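Local coordinates for DyP-type peroxidase (PDB 6FSK), which is a heme b dye-decolorizing peroxidase that probably uses peroxide to oxidise dyes and, at a non-canonical site, manganese(II), at residues Lys18-Thr22 and Arg173-Arg177; Val31-Lys35 and Gln85-Ile89; Leu245-Glu251 and Thr374-Leu380. The protein carries 1 engineered substitution. All blocks are in the same frame, centred on the assembly; numbering follows the deposited sequence.

Contacts 1 and 3 join strands of one large antiparallel sheet, and their nearest atoms are about 7 Å apart. Contact 1 pairs strands 20-28 and 166-175 of the N-terminal DyP family region, and contact 3 pairs strands 238-247 and 379-386 of the C-terminal one. Contact 2 lies about 30 Å from contact 1 between centres, where the helix following strand 20-28 meets the end of helix 81-86. Contact 3 is the most buried and touches the heme; its strand bonds are joined by a separate carboxylate clasp and bound waters. Contact 1 has a buried backbone ladder and a charged, partly exposed face. Contact 2, toward the periphery, is mainly apolar, with one lysine-carbonyl bond.

Contact 1. Residues Lys18-Thr22 and Arg173-Arg177; sequences KRTET and RGDVR
E21 and G174 form the hydrogen-bonded pair of an antiparallel beta ladder in the N-terminal alpha+beta barrel domain. Strand 166-175 ends the strand order within the chain, but here D175 shares a backbone bond with Q359 of strand 354-360, at the other end. The tight part is the backbone: G174 N donates a hydrogen bond to E21 O at 2.8 Å, and E21 N returns one to G174 O at 3.0 Å. T20 with D175 and T22 with R173 are the flanking non-hydrogen-bonded pairs, their side chains on the same face, where T20 and T22 also meet V146 of helix 144-156. On the other face E21 lies against F137 and I358, and its OE1 takes a salt bridge from K18 NZ, which also bonds R356 O. The T20 hydroxyl is wedged between two acceptors: with OG1 anti to the backbone N (chi1 -172°) it lies 2.8 Å from G174 O and 2.9 Å from D175 OD1, and its one proton can serve either. D175 runs alongside T20, pointing the same way, and H143 NE2 also bonds its OD1. The solvent side touches the first strand sparsely, with R173 CG 3.7 Å from T22 OG1. R173 instead bends at chi3 toward D175 of its own strand, gripping OD2 side-on with NE, at 2.9 Å, and with NH2, which comes from above the carboxylate plane. A water joins D175 OD1 to R19 O, and the exposed R19 side chain leads off to D141 O. R19 and T20 both face G140 of the adjacent strand in a classic beta bulge. Just past strand 166-175, V176 N bonds R19 O at 2.9 Å with an N-H...O angle of 173°, and V176 CG1 and CG2 each lie 3.6 Å from that same R19 O.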
loop_
_atom_site.group_PDB
_atom_site.type_symbol
_atom_site.label_atom_id
_atom_site.label_comp_id
_atom_site.label_asym_id
_atom_site.label_seq_id
_atom_site.Cartn_x
_atom_site.Cartn_y
_atom_site.Cartn_z
ATOM N N LYS A 18 8.546 5.123 12.066
ATOM C CA LYS A 18 7.498 4.927 13.080
ATOM C C LYS A 18 7.499 3.585 13.759
ATOM O O LYS A 18 7.760 2.527 13.132
ATOM C CB LYS A 18 6.171 5.099 12.353
ATOM C CG LYS A 18 6.012 4.168 11.127
ATOM C CD LYS A 18 4.871 4.593 10.191
ATOM C CE LYS A 18 4.692 3.710 8.958
ATOM N NZ LYS A 18 3.795 4.361 7.974
ATOM N N ARG A 19 7.040 3.601 14.994
ATOM C CA ARG A 19 6.509 2.459 15.676
ATOM C C ARG A 19 4.979 2.546 15.798
ATOM O O ARG A 19 4.298 1.510 15.976
ATOM C CB ARG A 19 7.162 2.336 17.069
ATOM C CG ARG A 19 8.640 1.926 16.913
ATOM C CD ARG A 19 9.357 1.651 18.235
ATOM N NE ARG A 19 8.751 0.653 19.115
ATOM C CZ ARG A 19 7.804 0.879 20.034
ATOM N NH1 ARG A 19 7.259 2.082 20.255
ATOM N NH2 ARG A 19 7.363 -0.144 20.752
ATOM N N THR A 20 4.452 3.800 15.749
ATOM C CA THR A 20 3.016 4.072 15.858
ATOM C C THR A 20 2.677 5.273 14.999
ATOM O O THR A 20 3.531 6.120 14.706
ATOM C CB THR A 20 2.542 4.212 17.300
ATOM O OG1 THR A 20 1.121 4.302 17.388
ATOM C CG2 THR A 20 3.187 5.421 17.977
ATOM N N GLU A 21 1.457 5.311 14.544
ATOM C CA GLU A 21 1.002 6.366 13.630
ATOM C C GLU A 21 -0.473 6.598 13.806
ATOM O O GLU A 21 -1.245 5.643 13.795
ATOM C CB GLU A 21 1.363 6.002 12.159
ATOM C CG GLU A 21 1.137 7.099 11.151
ATOM C CD GLU A 21 1.703 6.733 9.785
ATOM O OE1 GLU A 21 1.712 5.542 9.482
ATOM O OE2 GLU A 21 2.089 7.697 9.032
ATOM N N THR A 22 -0.890 7.867 13.866
ATOM C CA THR A 22 -2.280 8.227 13.850
ATOM C C THR A 22 -2.643 8.999 12.595
ATOM O O THR A 22 -1.987 9.980 12.239
ATOM C CB THR A 22 -2.648 9.001 15.099
ATOM O OG1 THR A 22 -2.488 8.125 16.228
ATOM C CG2 THR A 22 -4.065 9.496 15.038
ATOM N N ARG A 173 -5.456 4.408 14.325
ATOM C CA ARG A 173 -4.109 4.268 14.828
ATOM C C ARG A 173 -3.496 2.969 14.332
ATOM O O ARG A 173 -4.135 1.910 14.405
ATOM C CB ARG A 173 -4.041 4.329 16.336
ATOM C CG ARG A 173 -2.616 4.525 16.880
ATOM C CD ARG A 173 -2.643 4.477 18.408
ATOM N NE ARG A 173 -2.769 3.111 18.854
ATOM C CZ ARG A 173 -3.127 2.709 20.075
ATOM N NH1 ARG A 173 -3.354 3.599 21.086
ATOM N NH2 ARG A 173 -3.125 1.443 20.347
ATOM N N GLY A 174 -2.259 3.030 13.949
ATOM C CA GLY A 174 -1.457 1.858 13.611
ATOM C C GLY A 174 -0.356 1.689 14.672
ATOM O O GLY A 174 0.168 2.672 15.269
ATOM N N ASP A 175 0.050 0.450 14.859
ATOM C CA ASP A 175 1.095 0.075 15.751
ATOM C C ASP A 175 1.851 -1.104 15.184
ATOM O O ASP A 175 1.213 -2.096 14.769
ATOM C CB ASP A 175 0.472 -0.371 17.058
ATOM C CG ASP A 175 -0.247 0.773 17.751
ATOM O OD1 ASP A 175 0.494 1.624 18.369
ATOM O OD2 ASP A 175 -1.491 0.809 17.709
ATOM N N VAL A 176 3.165 -1.008 15.140
ATOM C CA VAL A 176 3.926 -2.170 14.683
ATOM C C VAL A 176 3.706 -3.342 15.654
ATOM O O VAL A 176 3.317 -3.168 16.829
ATOM C CB VAL A 176 5.425 -1.833 14.475
ATOM C CG1 VAL A 176 5.585 -0.707 13.427
ATOM C CG2 VAL A 176 6.111 -1.589 15.792
ATOM N N ARG A 177 4.000 -4.543 15.176
ATOM C CA ARG A 177 3.773 -5.732 16.013
ATOM C C ARG A 177 4.924 -5.885 17.015
ATOM O O ARG A 177 5.991 -5.335 16.855
ATOM C CB ARG A 177 3.580 -6.922 15.087
ATOM C CG ARG A 177 2.231 -6.831 14.359
ATOM C CD ARG A 177 1.958 -7.964 13.398
ATOM N NE ARG A 177 1.912 -9.191 14.187
ATOM C CZ ARG A 177 2.319 -10.376 13.766
ATOM N NH1 ARG A 177 2.830 -10.568 12.541
ATOM N NH2 ARG A 177 2.217 -11.431 14.582
HETATM O O HOH W 1 3.049 0.852 18.914
#

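Contact 2. Residues Val31-Lys35 and Gln85-Ile89; sequences VDQFK and QKLGI
V31, F34 and K35, on the first turn of helix 31-41, receive the end of helix 81-86 at K86, with L87 following. L87 reaches in with its CD2 methyl, which rests 3.6 Å from F34 CD2 and 4.2 Å from V31 CG1; the L87 and F34 side chains cross at about a right angle. F34 carries its ring anti to the backbone N (chi1 177°), which brings the CD2-CE2 side to the leucine methyls. V31 has CG1 anti to its N (chi1 167°), leaving CG2 to press on K86 O at 3.4 Å and on the aliphatic K86 chain, which bends at chi2 and passes obliquely with CE 3.9 Å from V31 CG2. K35 stays fully extended beyond CG, and its NZ bonds L87 O at 3.2 Å, lying in the carbonyl plane. That carbonyl belongs to the turn where G88, at positive phi, closes a Schellman motif. Behind the contact F34 packs against strands 20-28 and 74-80, touching F26, V28 and F79, while its ring meets that of F157. L87 also packs on F79, so both helices share the cover of this part of the sheet.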
loop_
_atom_site.group_PDB
_atom_site.type_symbol
_atom_site.label_atom_id
_atom_site.label_comp_id
_atom_site.label_asym_id
_atom_site.label_seq_id
_atom_site.Cartn_x
_atom_site.Cartn_y
_atom_site.Cartn_z
ATOM N N VAL A 31 -13.454 27.868 5.687
ATOM C CA VAL A 31 -12.394 27.850 4.664
ATOM C C VAL A 31 -11.403 28.952 4.971
ATOM O O VAL A 31 -10.195 28.773 4.966
ATOM C CB VAL A 31 -12.965 28.035 3.297
ATOM C CG1 VAL A 31 -11.876 28.345 2.227
ATOM C CG2 VAL A 31 -13.887 26.874 2.901
ATOM N N ASP A 32 -11.872 30.202 5.155
ATOM C CA ASP A 32 -10.840 31.245 5.252
ATOM C C ASP A 32 -10.098 31.146 6.581
ATOM O O ASP A 32 -8.927 31.474 6.678
ATOM C CB ASP A 32 -11.421 32.670 5.002
ATOM C CG ASP A 32 -11.998 32.863 3.592
ATOM O OD1 ASP A 32 -11.489 32.371 2.549
ATOM O OD2 ASP A 32 -13.034 33.584 3.513
ATOM N N GLN A 33 -10.729 30.665 7.660
ATOM C CA GLN A 33 -10.024 30.483 8.871
ATOM C C GLN A 33 -9.019 29.291 8.764
ATOM O O GLN A 33 -7.958 29.320 9.342
ATOM C CB GLN A 33 -10.990 30.133 9.945
ATOM C CG GLN A 33 -10.333 30.104 11.298
ATOM C CD GLN A 33 -11.358 29.859 12.391
ATOM O OE1 GLN A 33 -12.457 29.297 12.131
ATOM N NE2 GLN A 33 -11.035 30.281 13.590
ATOM N N PHE A 34 -9.450 28.282 8.021
ATOM C CA PHE A 34 -8.580 27.134 7.762
ATOM C C PHE A 34 -7.309 27.586 7.100
ATOM O O PHE A 34 -6.186 27.208 7.515
ATOM C CB PHE A 34 -9.283 26.079 6.894
ATOM C CG PHE A 34 -8.377 24.911 6.536
ATOM C CD1 PHE A 34 -8.155 23.930 7.457
ATOM C CD2 PHE A 34 -7.732 24.839 5.309
ATOM C CE1 PHE A 34 -7.281 22.874 7.168
ATOM C CE2 PHE A 34 -6.949 23.763 4.981
ATOM C CZ PHE A 34 -6.721 22.782 5.923
ATOM N N LYS A 35 -7.468 28.434 6.078
ATOM C CA LYS A 35 -6.264 28.889 5.355
ATOM C C LYS A 35 -5.415 29.750 6.210
ATOM O O LYS A 35 -4.227 29.651 6.206
ATOM C CB LYS A 35 -6.630 29.548 4.061
ATOM C CG LYS A 35 -7.309 28.667 3.046
ATOM C CD LYS A 35 -7.519 29.417 1.751
ATOM C CE LYS A 35 -8.356 28.596 0.839
ATOM N NZ LYS A 35 -8.336 29.049 -0.577
ATOM N N GLN A 85 -12.152 20.866 -3.572
ATOM C CA GLN A 85 -13.377 21.600 -3.952
ATOM C C GLN A 85 -13.851 22.533 -2.819
ATOM O O GLN A 85 -14.212 23.739 -3.055
ATOM C CB GLN A 85 -14.461 20.648 -4.304
ATOM C CG GLN A 85 -14.211 19.782 -5.569
ATOM C CD GLN A 85 -14.595 20.439 -6.896
ATOM O OE1 GLN A 85 -13.748 20.978 -7.641
ATOM N NE2 GLN A 85 -15.881 20.383 -7.204
ATOM N N LYS A 86 -13.864 22.052 -1.587
ATOM C CA LYS A 86 -14.361 22.887 -0.479
ATOM C C LYS A 86 -13.484 24.110 -0.359
ATOM O O LYS A 86 -13.973 25.211 -0.057
ATOM C CB LYS A 86 -14.320 22.090 0.838
ATOM C CG LYS A 86 -14.654 22.866 2.090
ATOM C CD LYS A 86 -16.149 23.209 2.111
ATOM C CE LYS A 86 -16.473 23.977 3.390
ATOM N NZ LYS A 86 -17.950 24.209 3.367
ATOM N N LEU A 87 -12.193 23.996 -0.605
ATOM C CA LEU A 87 -11.253 25.069 -0.452
ATOM C C LEU A 87 -11.236 26.040 -1.709
ATOM O O LEU A 87 -10.472 26.963 -1.693
ATOM C CB LEU A 87 -9.829 24.525 -0.188
ATOM C CG LEU A 87 -9.596 23.785 1.138
ATOM C CD1 LEU A 87 -8.254 23.092 1.219
ATOM C CD2 LEU A 87 -9.716 24.728 2.316
ATOM N N GLY A 88 -11.979 25.745 -2.729
ATOM C CA GLY A 88 -11.977 26.512 -3.982
ATOM C C GLY A 88 -10.768 26.291 -4.854
ATOM O O GLY A 88 -10.457 27.112 -5.691
ATOM N N ILE A 89 -10.088 25.152 -4.694
ATOM C CA ILE A 89 -8.960 24.801 -5.540
ATOM C C ILE A 89 -9.531 23.856 -6.562
ATOM O O ILE A 89 -9.764 22.656 -6.300
ATOM C CB ILE A 89 -7.838 24.172 -4.704
ATOM C CG1 ILE A 89 -7.330 25.139 -3.657
ATOM C CG2 ILE A 89 -6.670 23.723 -5.588
ATOM C CD1 ILE A 89 -6.563 24.514 -2.482
#

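Contact 3. Residues Leu245-Glu251 and Thr374-Leu380; sequences LFQMVPE and THHGRGL. With HEM (protoporphyrin IX containing Fe), chain C.
Part of the heme pocket is lined by L245, Q247 and L380, where strands 238-247 and 379-386 pair antiparallel, the first leading into helix 249-258, the second entered from a loop. L380 CD2 sits over the face of a heme pyrrole ring, 3.7 Å from C3B, while L245 CD1, equally close to CAB, and Q247 OE1, 3.6 Å from CBB, meet its vinyl group. L245 and L380 are the hydrogen-bonded pair, linked by two backbone bonds; Q247 N extends the ladder to R378 O. G379 pairs with F246, a non-hydrogen-bonded pair, so closely that a side chain on it would clash with L245 O. Q247, extended beyond CG, sends NE2 to E185, while a water links its OE1 to G379 O. Farther from the heme, E251 clasps T374, each carboxylate oxygen met on its syn side: OE1 accepts a hydrogen bond from T374 OG1 at 2.6 Å, and OE2 one from T374 N at 2.9 Å, well out of the carboxylate plane (31°). The E251 chain bends at chi2 (85°), turning its carboxylate onto the threonine. With an alanine here, T374 N and OG1 would probably lose their shared acceptor group and the loop would be less firmly tied to helix 249-258. P250 CD and M248 CE also touch T374, while R378, its CD against V249 CG2, hydrogen-bonds P362 O and salt-bridges E368. One water ties these parts together: it donates to Q247 O and T374 OG1, both at 2.7 Å, and accepts from V249 N and R378 NH1, in the plane of that guanidinium.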
loop_
_atom_site.group_PDB
_atom_site.type_symbol
_atom_site.label_atom_id
_atom_site.label_comp_id
_atom_site.label_asym_id
_atom_site.label_seq_id
_atom_site.Cartn_x
_atom_site.Cartn_y
_atom_site.Cartn_z
ATOM N N LEU A 245 -7.671 -1.878 5.902
ATOM C CA LEU A 245 -7.805 -3.297 5.487
ATOM C C LEU A 245 -7.798 -4.237 6.653
ATOM O O LEU A 245 -6.771 -4.463 7.263
ATOM C CB LEU A 245 -6.743 -3.692 4.478
ATOM C CG LEU A 245 -6.800 -2.888 3.189
ATOM C CD1 LEU A 245 -5.642 -3.363 2.249
ATOM C CD2 LEU A 245 -8.084 -2.982 2.392
ATOM N N PHE A 246 -8.956 -4.756 7.031
ATOM C CA PHE A 246 -8.989 -5.694 8.182
ATOM C C PHE A 246 -8.532 -7.054 7.670
ATOM O O PHE A 246 -8.854 -7.421 6.526
ATOM C CB PHE A 246 -10.426 -5.771 8.748
ATOM C CG PHE A 246 -10.775 -4.620 9.609
ATOM C CD1 PHE A 246 -10.952 -3.368 9.095
ATOM C CD2 PHE A 246 -10.899 -4.755 10.977
ATOM C CE1 PHE A 246 -11.172 -2.251 9.906
ATOM C CE2 PHE A 246 -11.207 -3.658 11.779
ATOM C CZ PHE A 246 -11.346 -2.415 11.238
ATOM N N GLN A 247 -7.808 -7.771 8.496
ATOM C CA GLN A 247 -7.344 -9.106 8.149
ATOM C C GLN A 247 -7.987 -10.150 9.061
ATOM O O GLN A 247 -8.070 -9.973 10.263
ATOM C CB GLN A 247 -5.847 -9.157 8.272
ATOM C CG GLN A 247 -5.188 -8.273 7.184
ATOM C CD GLN A 247 -3.707 -8.181 7.396
ATOM O OE1 GLN A 247 -3.211 -7.117 7.628
ATOM N NE2 GLN A 247 -2.976 -9.210 7.169
ATOM N N MET A 248 -8.337 -11.267 8.465
ATOM C CA MET A 248 -8.953 -12.395 9.120
ATOM C C MET A 248 -7.907 -13.501 9.326
ATOM O O MET A 248 -7.778 -14.405 8.508
ATOM C CB MET A 248 -10.163 -12.832 8.251
ATOM C CG MET A 248 -11.103 -11.689 7.861
ATOM S SD MET A 248 -11.772 -10.774 9.246
ATOM C CE MET A 248 -12.938 -11.968 9.773
ATOM N N VAL A 249 -7.124 -13.364 10.396
ATOM C CA VAL A 249 -5.932 -14.146 10.621
ATOM C C VAL A 249 -6.194 -15.599 10.926
ATOM O O VAL A 249 -5.625 -16.466 10.277
ATOM C CB VAL A 249 -4.918 -13.444 11.538
ATOM C CG1 VAL A 249 -3.645 -14.232 11.670
ATOM C CG2 VAL A 249 -4.633 -12.087 10.949
ATOM N N PRO A 250 -6.977 -15.863 11.956
ATOM C CA PRO A 250 -7.322 -17.273 12.241
ATOM C C PRO A 250 -7.944 -17.990 11.040
ATOM O O PRO A 250 -7.667 -19.178 10.777
ATOM C CB PRO A 250 -8.332 -17.200 13.420
ATOM C CG PRO A 250 -8.003 -15.854 14.065
ATOM C CD PRO A 250 -7.575 -14.930 12.906
ATOM N N GLU A 251 -8.757 -17.277 10.283
ATOM C CA GLU A 251 -9.418 -17.787 9.094
ATOM C C GLU A 251 -8.411 -18.145 8.040
ATOM O O GLU A 251 -8.471 -19.211 7.416
ATOM C CB GLU A 251 -10.476 -16.794 8.564
ATOM C CG GLU A 251 -11.669 -16.596 9.459
ATOM C CD GLU A 251 -11.519 -15.569 10.572
ATOM O OE1 GLU A 251 -10.410 -15.078 10.866
ATOM O OE2 GLU A 251 -12.581 -15.318 11.224
ATOM N N THR A 374 -11.830 -14.900 13.983
ATOM C CA THR A 374 -11.512 -13.553 14.419
ATOM C C THR A 374 -12.566 -13.025 15.409
ATOM O O THR A 374 -13.786 -13.064 15.118
ATOM C CB THR A 374 -11.492 -12.615 13.225
ATOM O OG1 THR A 374 -10.354 -12.939 12.401
ATOM C CG2 THR A 374 -11.335 -11.177 13.651
ATOM N N HIS A 375 -12.051 -12.519 16.510
ATOM C CA HIS A 375 -12.861 -11.799 17.516
ATOM C C HIS A 375 -12.459 -10.367 17.723
ATOM O O HIS A 375 -13.266 -9.640 18.296
ATOM C CB HIS A 375 -12.869 -12.530 18.857
ATOM C CG HIS A 375 -13.443 -13.903 18.711
ATOM N ND1 HIS A 375 -12.871 -15.021 19.266
ATOM C CD2 HIS A 375 -14.515 -14.331 17.993
ATOM C CE1 HIS A 375 -13.564 -16.090 18.901
ATOM N NE2 HIS A 375 -14.563 -15.702 18.137
ATOM N N HIS A 376 -11.280 -9.946 17.253
ATOM C CA HIS A 376 -10.771 -8.621 17.429
ATOM C C HIS A 376 -10.339 -8.079 16.074
ATOM O O HIS A 376 -9.827 -8.836 15.259
ATOM C CB HIS A 376 -9.576 -8.622 18.362
ATOM C CG HIS A 376 -9.901 -9.104 19.715
ATOM N ND1 HIS A 376 -10.715 -8.392 20.582
ATOM C CD2 HIS A 376 -9.586 -10.262 20.338
ATOM C CE1 HIS A 376 -10.829 -9.072 21.702
ATOM N NE2 HIS A 376 -10.166 -10.204 21.588
ATOM N N GLY A 377 -10.474 -6.800 15.865
ATOM C CA GLY A 377 -10.132 -6.164 14.599
ATOM C C GLY A 377 -8.611 -6.057 14.570
ATOM O O GLY A 377 -7.919 -5.554 15.552
ATOM N N ARG A 378 -8.046 -6.409 13.421
ATOM C CA ARG A 378 -6.630 -6.209 13.214
ATOM C C ARG A 378 -6.421 -6.133 11.706
ATOM O O ARG A 378 -7.274 -6.602 10.941
ATOM C CB ARG A 378 -5.790 -7.320 13.791
ATOM C CG ARG A 378 -6.135 -8.729 13.279
ATOM C CD ARG A 378 -5.240 -9.782 13.902
ATOM N NE ARG A 378 -5.432 -9.921 15.381
ATOM C CZ ARG A 378 -6.419 -10.537 15.972
ATOM N NH1 ARG A 378 -7.360 -11.209 15.296
ATOM N NH2 ARG A 378 -6.461 -10.503 17.316
ATOM N N GLY A 379 -5.290 -5.614 11.300
ATOM C CA GLY A 379 -5.045 -5.503 9.846
ATOM C C GLY A 379 -3.940 -4.556 9.469
ATOM O O GLY A 379 -2.926 -4.468 10.139
ATOM N N LEU A 380 -4.137 -3.927 8.345
ATOM C CA LEU A 380 -3.150 -3.051 7.736
ATOM C C LEU A 380 -3.802 -1.706 7.417
ATOM O O LEU A 380 -4.854 -1.640 6.777
ATOM C CB LEU A 380 -2.591 -3.691 6.459
ATOM C CG LEU A 380 -1.442 -3.013 5.776
ATOM C CD1 LEU A 380 -0.196 -3.087 6.621
ATOM C CD2 LEU A 380 -1.195 -3.698 4.429
HETATM C CHA HEM C . 4.097 -6.794 -1.467
HETATM C CHB HEM C . 1.141 -8.180 2.079
HETATM C CHC HEM C . -2.220 -5.195 0.356
HETATM C CHD HEM C . 0.620 -4.025 -3.391
HETATM C C1A HEM C . 3.620 -7.450 -0.332
HETATM C C2A HEM C . 4.345 -8.386 0.469
HETATM C C3A HEM C . 3.546 -8.739 1.486
HETATM C C4A HEM C . 2.295 -8.080 1.265
HETATM C CMA HEM C . 3.843 -9.742 2.547
HETATM C CAA HEM C . 5.750 -8.887 0.170
HETATM C CBA HEM C . 6.916 -8.152 0.817
HETATM C CGA HEM C . 7.129 -6.774 0.249
HETATM O O1A HEM C . 7.654 -6.631 -0.857
HETATM O O2A HEM C . 6.782 -5.791 0.951
HETATM C C1B HEM C . -0.072 -7.499 1.945
HETATM C C2B HEM C . -1.156 -7.555 2.816
HETATM C C3B HEM C . -2.121 -6.700 2.388
HETATM C C4B HEM C . -1.572 -6.118 1.155
HETATM C CMB HEM C . -1.273 -8.452 4.024
HETATM C CAB HEM C . -3.473 -6.353 2.880
HETATM C CBB HEM C . -3.853 -6.537 4.125
HETATM C C1C HEM C . -1.847 -4.661 -0.839
HETATM C C2C HEM C . -2.564 -3.828 -1.708
HETATM C C3C HEM C . -1.798 -3.503 -2.789
HETATM C C4C HEM C . -0.510 -4.110 -2.554
HETATM C CMC HEM C . -3.967 -3.353 -1.438
HETATM C CAC HEM C . -2.074 -2.738 -4.036
HETATM C CBC HEM C . -3.301 -2.616 -4.583
HETATM C C1D HEM C . 1.834 -4.656 -3.109
HETATM C C2D HEM C . 3.039 -4.373 -3.949
HETATM C C3D HEM C . 4.033 -5.138 -3.355
HETATM C C4D HEM C . 3.390 -5.872 -2.278
HETATM C CMD HEM C . 3.173 -3.459 -5.100
HETATM C CAD HEM C . 5.477 -5.310 -3.813
HETATM C CBD HEM C . 5.640 -6.354 -4.872
HETATM C CGD HEM C . 7.055 -6.404 -5.392
HETATM O O1D HEM C . 7.546 -7.559 -5.399
HETATM O O2D HEM C . 7.652 -5.380 -5.655
HETATM N NA HEM C . 2.295 -7.332 0.094
HETATM N NB HEM C . -0.362 -6.691 0.897
HETATM N NC HEM C . -0.602 -4.932 -1.457
HETATM N ND HEM C . 2.083 -5.597 -2.197
HETATM FE FE HEM C . 0.843 -6.203 -0.712
HETATM O O HOH W 2 -7.995 -11.534 12.491
HETATM O O HOH W 3 -0.971 -6.233 8.916
HETATM O O HOH W 4 -9.804 -8.239 11.918
#